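Local atomic coordinates of 3-dehydroshikimate dehydratase (Pseudomonas putida, PDB entry 5HMQ), a protein that catalyses the metal-dependent dehydration of 3-dehydroshikimate to protocatechuate (3,4-dihydroxybenzoate), an intermediate of quinate and shikimate degradation. Residues L320-A325 with L336-I341; R441-M446 with H522-D527; M446-P451 with L495-N500; E585-Y590 with I602-A607. All coordinates share one frame; numbering follows the deposited sequence.

Contact 1: L320-A325 with L336-I341; sequences LGFAEA and LRQGDI
Gln338 lies across Phe322 and reaches the chain ahead of it. Its CB sits over one face of the Phe322 ring, 3.9 Å from the ring centroid, in a CH-pi contact. CG is anti to the backbone N (chi1 178°), and the chain stays extended beyond it. CG and CD therefore run on alongside the carbonyl of Gly321, with CD 3.3 Å from Gly321 O. At the tip, NE2 gives a hydrogen bond of 3.2 Å to Leu320 O, from above the carbonyl plane. The same NE2 lies over the Phe322 ring, toward its rim, and the amide and ring planes are nearly perpendicular (84°). OE1 accepts from Leu440 N, so both ends of this buried amide are used. At the edge of the ring, Ile341 CG2 meets Phe322 CE2 at 3.7 Å. Phe322 CB touches Leu336 CD2 at 4.0 Å.

The backbones join at Ala323 and Arg337, a hydrogen-bonded antiparallel pair. Ala323 N to Arg337 O is 2.9 Å, and Arg337 N to Ala323 O is 3.0 Å. Gly321, just past helix 307-319, has positive phi and closes it with a Schellman motif. The chain then enters the beta hairpin 323-328/333-338 of the first VOC (glyoxalase-like) domain.

Contact 2: R441-M446 with H522-D527; sequences RRIDHM and HHIAFD. With MG (magnesium ion), chain L.
His445 and His523 share one first torsion: CG stands between the backbone N and the carbonyl carbon (chi1 61° and 72°). This swings both rings to the same magnesium ion. His445 NE2 binds it at 2.2 Å and His523 NE2 at 2.4 Å. Ala525 CB packs over one face of the His445 ring, 3.4 Å from its centroid. His445 ND1 gives a 2.6 Å hydrogen bond to the anti lone pair of Asp444 OD2, which, with the metal bond, should fix the ring's rotation. Asp444 OD2 is itself paired with Arg605. His523 ND1 donates in its ring plane to His522 ND1 at 3.0 Å.

Glu601 and three waters complete the metal shell. This is the two-histidine, one-carboxylate facial triad known from 4-hydroxyphenylpyruvate dioxygenase. The histidines sit on neighbouring antiparallel strands of the second VOC domain, and Glu601 on strand 599-606, parallel to 520-528. His522 and His523 form a classic beta bulge opposite Ala447.

Away from the metal, Asp527 OD1 accepts from Arg442 N at 3.0 Å. One water accepts a hydrogen bond from Arg442 NH1 and donates to Asp444 OD1 and Asp527 OD2. Arg442 NH2 bonds to Thr494 O. On the face opposite the metal, Ile443 CG1 touches Phe526 CE1 at 3.8 Å.

Contact 3: M446-P451 with L495-N500; sequences MALALP and LRLPLN
Asn500 N gives Leu448 O the straightest bond between these parallel strands, 2.6 Å, with the hydrogen in line. Three more backbone bonds follow the parallel pattern. Met446 N reaches Arg496 O, Leu448 N reaches Pro498 O at 2.9 Å, and Leu450 N reaches Asn500 O at 2.7 Å.

Pro498 has no N-H to give, and it faces Met446 O with carbon instead. Pro498 CD lies 3.3 Å from Met446 O. Leu497 CA also points its hydrogen at this oxygen in a CA-H...O contact.

The apolar contacts form two layers. On one face are Leu448, Leu450, Leu497 and Leu499. Leu499 CG lies anti to the carbonyl carbon (chi1 -57°), which helps bring CD2 against both Leu448 CB and Leu450 CD1, each at 3.8 Å. Leu448 CD1 meets Leu497 CD2 at 4.0 Å. Helix 455-465 covers this layer with Trp458, Tyr462 and Leu455. On the other face, Ala447 CB rests against Pro498 CG at 3.6 Å. Ala447 also touches His523 of the magnesium site. Asn500 is a polar residue of the same face. Arg496 turns away from the pairing, to a salt bridge with Asp471.

Strand 440-450, helix 455-465 and strand 496-501 belong to one beta-alpha-beta-beta-beta unit, in which the first and last strands run side by side. Phe247 of the second subunit packs on Leu450 and Pro451. The pairing thus rests on main-chain bonds, which leaves the side chains to serve two different faces: leucines pack on helix 455-465, while Ala447, Pro498 and Asn500 lie on the face toward the magnesium site.

Contact 4: E585-Y590 with I602-A607; sequences ELFHVY and IIQRKA
Phe587 O takes the N-H of Gln604 at 2.7 Å, nearly head-on, and Ile603 CA adds a CA-H...O contact to the same oxygen. Ile602 O is held in a similar way. Val589 N donates to it at 2.9 Å, and His588 CA lies 3.1 Å away. Each of the pairs Glu585-Lys606, Phe587-Gln604 and Val589-Ile602 is closed by two backbone bonds, six in all, between strands that run almost exactly antiparallel.

On one face Glu585 and Lys606 lie side by side. The lysine chain is fully extended, and its CD comes within 3.6 Å of Glu585 OE1. The ion pair from Glu585 OE1 to Lys606 NZ is long, at 3.8 Å. Glu585 OE2 is bonded to Tyr577. Lys606 CD also touches the edge of the Phe587 ring at CE2. Gln604 lies alongside that ring and sends OE1 to Ile531 N. Next along, Val589 CG2 packs on Ile602 CB at 4.0 Å.

The strands form the hairpin 585-590/599-606, the last two strands of the second beta-alpha-beta-beta-beta unit of this VOC domain. Helix 531-541 covers the face of Phe587, Val589 and Ile602.

The other face looks toward the metal. His588 CG stands between the backbone N and the carbonyl carbon (chi1 59°), which brings one ring face against Leu586 CD2, over the ring centre. His588 CB meets Ile603 CG2 at 3.6 Å, and Leu586 CD1 touches Ile603 CB at 4.1 Å. His588 ND1 bonds to Glu601 OE2, so His588 is a second-shell residue that probably helps position this magnesium ligand.

In the fold
Contacts 2, 3 and 4 lie in one mixed sheet, that of the second VOC domain. Contact 1 belongs to the sheet of the first. Contacts 2 and 3 share strand 440-450 and Met446, with an antiparallel partner on one side and a parallel one on the other. Strands 520-528 and 599-606 are neighbours and join contact 2 to contact 4. Contacts 1, 2 and 4 are mostly buried; contact 3 is partly so and borders the second subunit. Contact 2 carries metal ligands, contact 4 a second-shell histidine, and contact 3 mainly leucines. Contact 1 meets contact 2 where Asp340 N approaches Arg441 O, a probable hydrogen bond from a turn of the first domain to strand 440-450 of the second.

Contact 1: L320-A325 with L336-I341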
# COMPACT_ATOMS: atom_id res chain seq x y z
N LEU C 320 -4.64 -4.04 -36.66
CA LEU C 320 -3.21 -3.79 -36.50
C LEU C 320 -2.33 -4.73 -37.32
O LEU C 320 -1.11 -4.68 -37.19
CB LEU C 320 -2.83 -3.90 -35.01
CG LEU C 320 -3.17 -2.66 -34.18
CD1 LEU C 320 -3.20 -3.00 -32.69
CD2 LEU C 320 -2.16 -1.54 -34.46
N GLY C 321 -2.93 -5.58 -38.15
CA GLY C 321 -2.18 -6.39 -39.09
C GLY C 321 -2.00 -7.84 -38.72
O GLY C 321 -1.29 -8.56 -39.43
N PHE C 322 -2.61 -8.30 -37.63
CA PHE C 322 -2.44 -9.68 -37.20
C PHE C 322 -3.37 -10.60 -37.99
O PHE C 322 -4.50 -10.22 -38.34
CB PHE C 322 -2.71 -9.83 -35.70
CG PHE C 322 -1.63 -9.25 -34.84
CD1 PHE C 322 -1.63 -7.90 -34.52
CD2 PHE C 322 -0.62 -10.05 -34.34
CE1 PHE C 322 -0.63 -7.37 -33.72
CE2 PHE C 322 0.38 -9.52 -33.55
CZ PHE C 322 0.37 -8.18 -33.24
N ALA C 323 -2.89 -11.80 -38.29
CA ALA C 323 -3.67 -12.82 -38.97
C ALA C 323 -4.23 -13.81 -37.95
O ALA C 323 -3.58 -14.12 -36.95
CB ALA C 323 -2.83 -13.56 -40.00
N GLU C 324 -5.44 -14.30 -38.21
CA GLU C 324 -6.02 -15.37 -37.41
C GLU C 324 -5.28 -16.66 -37.73
O GLU C 324 -5.59 -17.34 -38.71
CB GLU C 324 -7.51 -15.50 -37.70
CG GLU C 324 -8.32 -14.26 -37.42
CD GLU C 324 -9.82 -14.51 -37.51
OE1 GLU C 324 -10.40 -15.00 -36.52
OE2 GLU C 324 -10.41 -14.21 -38.57
N ALA C 325 -4.32 -17.02 -36.88
CA ALA C 325 -3.49 -18.18 -37.18
C ALA C 325 -4.19 -19.49 -36.88
O ALA C 325 -3.68 -20.54 -37.27
CB ALA C 325 -2.17 -18.10 -36.40
N LEU C 336 -3.35 -15.41 -32.73
CA LEU C 336 -3.11 -14.42 -33.77
C LEU C 336 -1.62 -14.18 -33.91
O LEU C 336 -0.87 -14.27 -32.93
CB LEU C 336 -3.82 -13.08 -33.50
CG LEU C 336 -5.34 -13.04 -33.71
CD1 LEU C 336 -6.10 -13.62 -32.52
CD2 LEU C 336 -5.83 -11.64 -34.08
N ARG C 337 -1.19 -13.90 -35.13
CA ARG C 337 0.23 -13.94 -35.46
C ARG C 337 0.56 -12.81 -36.42
O ARG C 337 -0.23 -12.48 -37.31
CB ARG C 337 0.57 -15.30 -36.07
CG ARG C 337 2.02 -15.70 -36.05
CD ARG C 337 2.13 -17.15 -36.49
NE ARG C 337 3.03 -17.92 -35.64
CZ ARG C 337 3.02 -19.25 -35.55
NH1 ARG C 337 2.16 -19.96 -36.27
NH2 ARG C 337 3.88 -19.87 -34.75
N GLN C 338 1.74 -12.22 -36.24
CA GLN C 338 2.28 -11.24 -37.19
C GLN C 338 3.77 -11.13 -36.96
O GLN C 338 4.21 -10.76 -35.87
CB GLN C 338 1.62 -9.87 -37.01
CG GLN C 338 2.18 -8.80 -37.94
CD GLN C 338 1.45 -7.48 -37.84
OE1 GLN C 338 1.73 -6.54 -38.58
NE2 GLN C 338 0.50 -7.39 -36.92
N GLY C 339 4.55 -11.44 -37.99
CA GLY C 339 5.99 -11.43 -37.85
C GLY C 339 6.44 -12.44 -36.80
O GLY C 339 6.14 -13.64 -36.89
N ASP C 340 7.14 -11.96 -35.78
CA ASP C 340 7.58 -12.80 -34.68
C ASP C 340 6.72 -12.57 -33.44
O ASP C 340 7.08 -13.02 -32.35
CB ASP C 340 9.06 -12.50 -34.39
CG ASP C 340 9.67 -13.42 -33.35
OD1 ASP C 340 10.00 -14.57 -33.70
OD2 ASP C 340 9.82 -12.99 -32.18
N ILE C 341 5.55 -11.94 -33.60
CA ILE C 341 4.63 -11.68 -32.51
C ILE C 341 3.54 -12.74 -32.52
O ILE C 341 2.86 -12.93 -33.54
CB ILE C 341 4.02 -10.27 -32.63
CG1 ILE C 341 5.10 -9.24 -32.93
CG2 ILE C 341 3.27 -9.91 -31.35
CD1 ILE C 341 4.58 -7.99 -33.62

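Contact 2: R441-M446 with H522-D527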
# COMPACT_ATOMS: atom_id res chain seq x y z
N ARG C 441 6.99 -6.64 -36.57
CA ARG C 441 7.87 -7.79 -36.58
C ARG C 441 8.13 -8.38 -35.21
O ARG C 441 8.14 -9.61 -35.07
CB ARG C 441 9.16 -7.45 -37.30
CG ARG C 441 8.84 -7.01 -38.74
CD ARG C 441 9.96 -7.31 -39.66
NE ARG C 441 11.23 -7.27 -38.99
CZ ARG C 441 12.38 -7.10 -39.66
NH1 ARG C 441 12.41 -7.01 -41.00
NH2 ARG C 441 13.55 -7.06 -38.99
N ARG C 442 8.36 -7.56 -34.19
CA ARG C 442 8.56 -8.14 -32.87
C ARG C 442 8.08 -7.18 -31.79
O ARG C 442 7.90 -5.98 -32.03
CB ARG C 442 10.04 -8.48 -32.61
CG ARG C 442 10.94 -7.27 -32.40
CD ARG C 442 12.39 -7.70 -32.28
NE ARG C 442 12.63 -8.52 -31.08
CZ ARG C 442 12.90 -8.03 -29.88
NH1 ARG C 442 12.96 -6.72 -29.68
NH2 ARG C 442 13.10 -8.85 -28.86
N ILE C 443 7.84 -7.74 -30.61
CA ILE C 443 7.56 -6.93 -29.43
C ILE C 443 8.86 -6.27 -28.99
O ILE C 443 9.83 -6.95 -28.62
CB ILE C 443 6.95 -7.78 -28.31
CG1 ILE C 443 5.58 -8.31 -28.74
CG2 ILE C 443 6.86 -6.98 -27.02
CD1 ILE C 443 5.03 -9.40 -27.85
N ASP C 444 8.89 -4.94 -29.02
CA ASP C 444 10.09 -4.21 -28.64
C ASP C 444 10.15 -3.97 -27.14
O ASP C 444 11.20 -4.16 -26.52
CB ASP C 444 10.16 -2.88 -29.39
CG ASP C 444 11.33 -2.03 -28.95
OD1 ASP C 444 12.44 -2.21 -29.49
OD2 ASP C 444 11.14 -1.18 -28.05
N HIS C 445 9.04 -3.54 -26.54
CA HIS C 445 8.99 -3.37 -25.10
C HIS C 445 7.54 -3.42 -24.65
O HIS C 445 6.61 -3.25 -25.45
CB HIS C 445 9.65 -2.06 -24.65
CG HIS C 445 9.01 -0.82 -25.19
ND1 HIS C 445 9.48 -0.17 -26.31
CD2 HIS C 445 7.94 -0.11 -24.76
CE1 HIS C 445 8.73 0.89 -26.55
NE2 HIS C 445 7.79 0.95 -25.63
N MSE C 446 7.36 -3.67 -23.36
CA MSE C 446 6.03 -3.73 -22.77
C MSE C 446 6.05 -3.10 -21.39
O MSE C 446 6.82 -3.50 -20.52
CB MSE C 446 5.54 -5.17 -22.70
CG MSE C 446 4.10 -5.31 -22.24
SE MSE C 446 3.39 -7.11 -22.46
CE MSE C 446 4.64 -8.07 -21.30
N HIS C 522 0.44 -1.55 -19.21
CA HIS C 522 0.30 -0.15 -19.58
C HIS C 522 0.19 0.00 -21.09
O HIS C 522 -0.76 0.61 -21.59
CB HIS C 522 1.48 0.66 -19.03
CG HIS C 522 1.34 2.14 -19.21
ND1 HIS C 522 2.01 2.83 -20.19
CD2 HIS C 522 0.60 3.05 -18.54
CE1 HIS C 522 1.70 4.11 -20.11
NE2 HIS C 522 0.84 4.27 -19.12
N HIS C 523 1.15 -0.55 -21.83
CA HIS C 523 1.07 -0.59 -23.28
C HIS C 523 2.05 -1.61 -23.82
O HIS C 523 3.00 -2.01 -23.15
CB HIS C 523 1.34 0.79 -23.90
CG HIS C 523 2.77 1.23 -23.82
ND1 HIS C 523 3.26 1.96 -22.77
CD2 HIS C 523 3.80 1.07 -24.69
CE1 HIS C 523 4.54 2.22 -22.97
NE2 HIS C 523 4.89 1.69 -24.13
N ILE C 524 1.79 -2.04 -25.06
CA ILE C 524 2.63 -3.00 -25.77
C ILE C 524 3.12 -2.33 -27.04
O ILE C 524 2.32 -1.74 -27.78
CB ILE C 524 1.87 -4.30 -26.09
CG1 ILE C 524 1.30 -4.90 -24.80
CG2 ILE C 524 2.77 -5.30 -26.79
CD1 ILE C 524 0.08 -5.77 -25.02
N ALA C 525 4.42 -2.41 -27.29
CA ALA C 525 5.05 -1.70 -28.40
C ALA C 525 5.61 -2.69 -29.41
O ALA C 525 6.39 -3.58 -29.05
CB ALA C 525 6.16 -0.78 -27.89
N PHE C 526 5.21 -2.53 -30.67
CA PHE C 526 5.72 -3.32 -31.78
C PHE C 526 6.58 -2.44 -32.67
O PHE C 526 6.30 -1.25 -32.85
CB PHE C 526 4.58 -3.93 -32.59
CG PHE C 526 3.50 -4.56 -31.76
CD1 PHE C 526 3.73 -5.75 -31.08
CD2 PHE C 526 2.24 -3.98 -31.67
CE1 PHE C 526 2.73 -6.33 -30.32
CE2 PHE C 526 1.24 -4.56 -30.92
CZ PHE C 526 1.49 -5.74 -30.24
N ASP C 527 7.63 -3.02 -33.24
CA ASP C 527 8.50 -2.29 -34.14
C ASP C 527 8.20 -2.66 -35.59
O ASP C 527 7.53 -3.67 -35.87
CB ASP C 527 9.98 -2.53 -33.81
CG ASP C 527 10.45 -3.94 -34.15
OD1 ASP C 527 9.60 -4.84 -34.35
OD2 ASP C 527 11.68 -4.16 -34.20
MG MG L . 6.70 2.80 -25.19
O HOH W 1 12.78 -4.38 -31.39
O HOH W 2 7.87 3.08 -23.15
O HOH W 3 8.12 3.85 -26.28
O HOH W 4 5.88 4.64 -24.72

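Contact 3: M446-P451 with L495-N500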
# COMPACT_ATOMS: atom_id res chain seq x y z
N MSE C 446 7.36 -3.67 -23.36
CA MSE C 446 6.03 -3.73 -22.77
C MSE C 446 6.05 -3.10 -21.39
O MSE C 446 6.82 -3.50 -20.52
CB MSE C 446 5.54 -5.17 -22.70
CG MSE C 446 4.10 -5.31 -22.24
SE MSE C 446 3.39 -7.11 -22.46
CE MSE C 446 4.64 -8.07 -21.30
N ALA C 447 5.20 -2.09 -21.20
CA ALA C 447 5.17 -1.31 -19.97
C ALA C 447 4.11 -1.85 -19.03
O ALA C 447 3.03 -2.27 -19.46
CB ALA C 447 4.91 0.17 -20.26
N LEU C 448 4.42 -1.84 -17.73
CA LEU C 448 3.47 -2.21 -16.70
C LEU C 448 3.12 -0.98 -15.87
O LEU C 448 3.98 -0.14 -15.58
CB LEU C 448 4.04 -3.30 -15.79
CG LEU C 448 4.58 -4.57 -16.43
CD1 LEU C 448 5.03 -5.56 -15.35
CD2 LEU C 448 3.58 -5.20 -17.41
N ALA C 449 1.85 -0.89 -15.48
CA ALA C 449 1.40 0.10 -14.51
C ALA C 449 1.18 -0.62 -13.19
O ALA C 449 0.32 -1.51 -13.10
CB ALA C 449 0.12 0.80 -14.98
N LEU C 450 1.96 -0.26 -12.18
CA LEU C 450 1.94 -0.98 -10.91
C LEU C 450 1.62 -0.05 -9.75
O LEU C 450 1.89 1.15 -9.82
CB LEU C 450 3.30 -1.65 -10.65
CG LEU C 450 3.77 -2.69 -11.68
CD1 LEU C 450 5.20 -3.11 -11.40
CD2 LEU C 450 2.84 -3.89 -11.69
N PRO C 451 1.03 -0.57 -8.68
CA PRO C 451 0.82 0.25 -7.48
C PRO C 451 2.16 0.71 -6.92
O PRO C 451 3.15 -0.02 -6.95
CB PRO C 451 0.10 -0.69 -6.51
CG PRO C 451 -0.48 -1.76 -7.37
CD PRO C 451 0.47 -1.93 -8.51
N LEU C 495 14.34 -8.32 -23.96
CA LEU C 495 13.17 -8.07 -23.13
C LEU C 495 13.33 -6.73 -22.44
O LEU C 495 14.35 -6.49 -21.78
CB LEU C 495 13.00 -9.18 -22.08
CG LEU C 495 12.79 -10.62 -22.56
CD1 LEU C 495 12.99 -11.58 -21.40
CD2 LEU C 495 11.42 -10.80 -23.18
N ARG C 496 12.33 -5.86 -22.58
CA ARG C 496 12.37 -4.52 -22.00
C ARG C 496 11.03 -4.27 -21.34
O ARG C 496 9.97 -4.50 -21.94
CB ARG C 496 12.67 -3.43 -23.04
CG ARG C 496 13.95 -3.64 -23.83
CD ARG C 496 14.26 -2.41 -24.68
NE ARG C 496 14.64 -1.24 -23.90
CZ ARG C 496 15.18 -0.14 -24.41
NH1 ARG C 496 15.41 -0.07 -25.70
NH2 ARG C 496 15.50 0.87 -23.62
N LEU C 497 11.07 -3.77 -20.10
CA LEU C 497 9.90 -3.70 -19.24
C LEU C 497 9.90 -2.38 -18.49
O LEU C 497 10.34 -2.30 -17.33
CB LEU C 497 9.87 -4.89 -18.27
CG LEU C 497 8.56 -5.27 -17.60
CD1 LEU C 497 7.72 -6.14 -18.52
CD2 LEU C 497 8.86 -6.00 -16.30
N PRO C 498 9.43 -1.31 -19.12
CA PRO C 498 9.21 -0.06 -18.38
C PRO C 498 8.08 -0.23 -17.38
O PRO C 498 7.18 -1.05 -17.55
CB PRO C 498 8.85 0.96 -19.47
CG PRO C 498 8.44 0.15 -20.65
CD PRO C 498 9.18 -1.15 -20.57
N LEU C 499 8.16 0.55 -16.30
CA LEU C 499 7.27 0.38 -15.16
C LEU C 499 6.73 1.74 -14.74
O LEU C 499 7.51 2.63 -14.38
CB LEU C 499 7.99 -0.31 -14.01
CG LEU C 499 8.59 -1.67 -14.36
CD1 LEU C 499 9.66 -2.08 -13.36
CD2 LEU C 499 7.51 -2.73 -14.44
N ASN C 500 5.41 1.89 -14.78
CA ASN C 500 4.72 3.10 -14.39
C ASN C 500 3.94 2.87 -13.11
O ASN C 500 3.73 1.74 -12.67
CB ASN C 500 3.78 3.58 -15.51
CG ASN C 500 4.52 3.88 -16.80
OD1 ASN C 500 4.93 5.02 -17.05
ND2 ASN C 500 4.68 2.87 -17.64

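Contact 4: E585-Y590 with I602-A607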
# COMPACT_ATOMS: atom_id res chain seq x y z
N GLU C 585 17.25 8.15 -34.37
CA GLU C 585 15.93 8.75 -34.42
C GLU C 585 14.86 7.72 -34.10
O GLU C 585 15.02 6.53 -34.37
CB GLU C 585 15.65 9.37 -35.80
CG GLU C 585 16.50 10.58 -36.12
CD GLU C 585 16.20 11.13 -37.50
OE1 GLU C 585 16.39 10.40 -38.49
OE2 GLU C 585 15.77 12.30 -37.58
N LEU C 586 13.76 8.21 -33.54
CA LEU C 586 12.61 7.38 -33.21
C LEU C 586 11.37 7.94 -33.89
O LEU C 586 11.11 9.15 -33.81
CB LEU C 586 12.39 7.30 -31.70
CG LEU C 586 11.19 6.46 -31.25
CD1 LEU C 586 11.41 4.99 -31.57
CD2 LEU C 586 10.90 6.66 -29.77
N PHE C 587 10.61 7.07 -34.54
CA PHE C 587 9.31 7.40 -35.10
C PHE C 587 8.30 6.43 -34.50
O PHE C 587 8.43 5.22 -34.68
CB PHE C 587 9.31 7.29 -36.63
CG PHE C 587 10.43 8.04 -37.30
CD1 PHE C 587 10.34 9.40 -37.51
CD2 PHE C 587 11.58 7.37 -37.70
CE1 PHE C 587 11.37 10.09 -38.13
CE2 PHE C 587 12.61 8.06 -38.32
CZ PHE C 587 12.50 9.42 -38.53
N HIS C 588 7.32 6.96 -33.78
CA HIS C 588 6.37 6.10 -33.10
C HIS C 588 5.01 6.77 -33.04
O HIS C 588 4.89 8.00 -33.07
CB HIS C 588 6.87 5.75 -31.68
CG HIS C 588 7.11 6.93 -30.79
ND1 HIS C 588 6.79 6.92 -29.45
CD2 HIS C 588 7.64 8.15 -31.05
CE1 HIS C 588 7.12 8.09 -28.92
NE2 HIS C 588 7.63 8.85 -29.86
N VAL C 589 3.97 5.93 -32.97
CA VAL C 589 2.59 6.37 -32.84
C VAL C 589 1.91 5.52 -31.77
O VAL C 589 2.35 4.42 -31.45
CB VAL C 589 1.80 6.27 -34.17
CG1 VAL C 589 2.39 7.21 -35.21
CG2 VAL C 589 1.79 4.83 -34.68
N TYR C 590 0.82 6.06 -31.22
CA TYR C 590 0.05 5.38 -30.19
C TYR C 590 -1.40 5.23 -30.62
O TYR C 590 -1.95 6.07 -31.34
CB TYR C 590 0.11 6.15 -28.86
CG TYR C 590 1.50 6.29 -28.28
CD1 TYR C 590 2.09 5.24 -27.59
CD2 TYR C 590 2.21 7.47 -28.40
CE1 TYR C 590 3.35 5.35 -27.04
CE2 TYR C 590 3.48 7.60 -27.85
CZ TYR C 590 4.04 6.54 -27.18
OH TYR C 590 5.30 6.65 -26.63
N ILE C 602 3.37 1.57 -32.08
CA ILE C 602 4.16 1.14 -33.23
C ILE C 602 5.35 2.07 -33.35
O ILE C 602 5.18 3.30 -33.37
CB ILE C 602 3.33 1.15 -34.53
CG1 ILE C 602 2.12 0.22 -34.40
CG2 ILE C 602 4.20 0.78 -35.72
CD1 ILE C 602 1.11 0.37 -35.51
N ILE C 603 6.55 1.50 -33.42
CA ILE C 603 7.79 2.27 -33.42
C ILE C 603 8.65 1.88 -34.60
O ILE C 603 8.55 0.77 -35.14
CB ILE C 603 8.59 2.11 -32.11
CG1 ILE C 603 9.24 0.73 -32.04
CG2 ILE C 603 7.70 2.33 -30.90
CD1 ILE C 603 10.34 0.63 -31.02
N GLN C 604 9.51 2.81 -35.01
CA GLN C 604 10.61 2.55 -35.93
C GLN C 604 11.88 3.13 -35.33
O GLN C 604 11.95 4.33 -35.07
CB GLN C 604 10.34 3.16 -37.31
CG GLN C 604 11.43 2.87 -38.33
CD GLN C 604 11.31 3.73 -39.58
OE1 GLN C 604 10.21 4.15 -39.94
NE2 GLN C 604 12.43 3.98 -40.23
N ARG C 605 12.87 2.28 -35.10
CA ARG C 605 14.16 2.71 -34.57
C ARG C 605 15.13 2.91 -35.71
O ARG C 605 15.28 2.03 -36.57
CB ARG C 605 14.70 1.69 -33.57
CG ARG C 605 13.70 1.35 -32.48
CD ARG C 605 14.32 0.47 -31.41
NE ARG C 605 14.68 1.27 -30.25
CZ ARG C 605 13.99 1.29 -29.11
NH1 ARG C 605 12.90 0.55 -28.99
NH2 ARG C 605 14.38 2.05 -28.10
N LYS C 606 15.80 4.07 -35.73
CA LYS C 606 16.72 4.39 -36.81
C LYS C 606 18.08 4.80 -36.27
O LYS C 606 18.18 5.54 -35.29
CB LYS C 606 16.14 5.50 -37.69
CG LYS C 606 17.09 6.02 -38.76
CD LYS C 606 16.39 7.02 -39.67
CE LYS C 606 17.33 7.51 -40.76
NZ LYS C 606 16.64 8.45 -41.69
N ALA C 607 19.13 4.30 -36.93
CA ALA C 607 20.53 4.55 -36.59
C ALA C 607 20.80 4.42 -35.09
O ALA C 607 21.40 5.29 -34.46
CB ALA C 607 20.97 5.92 -37.11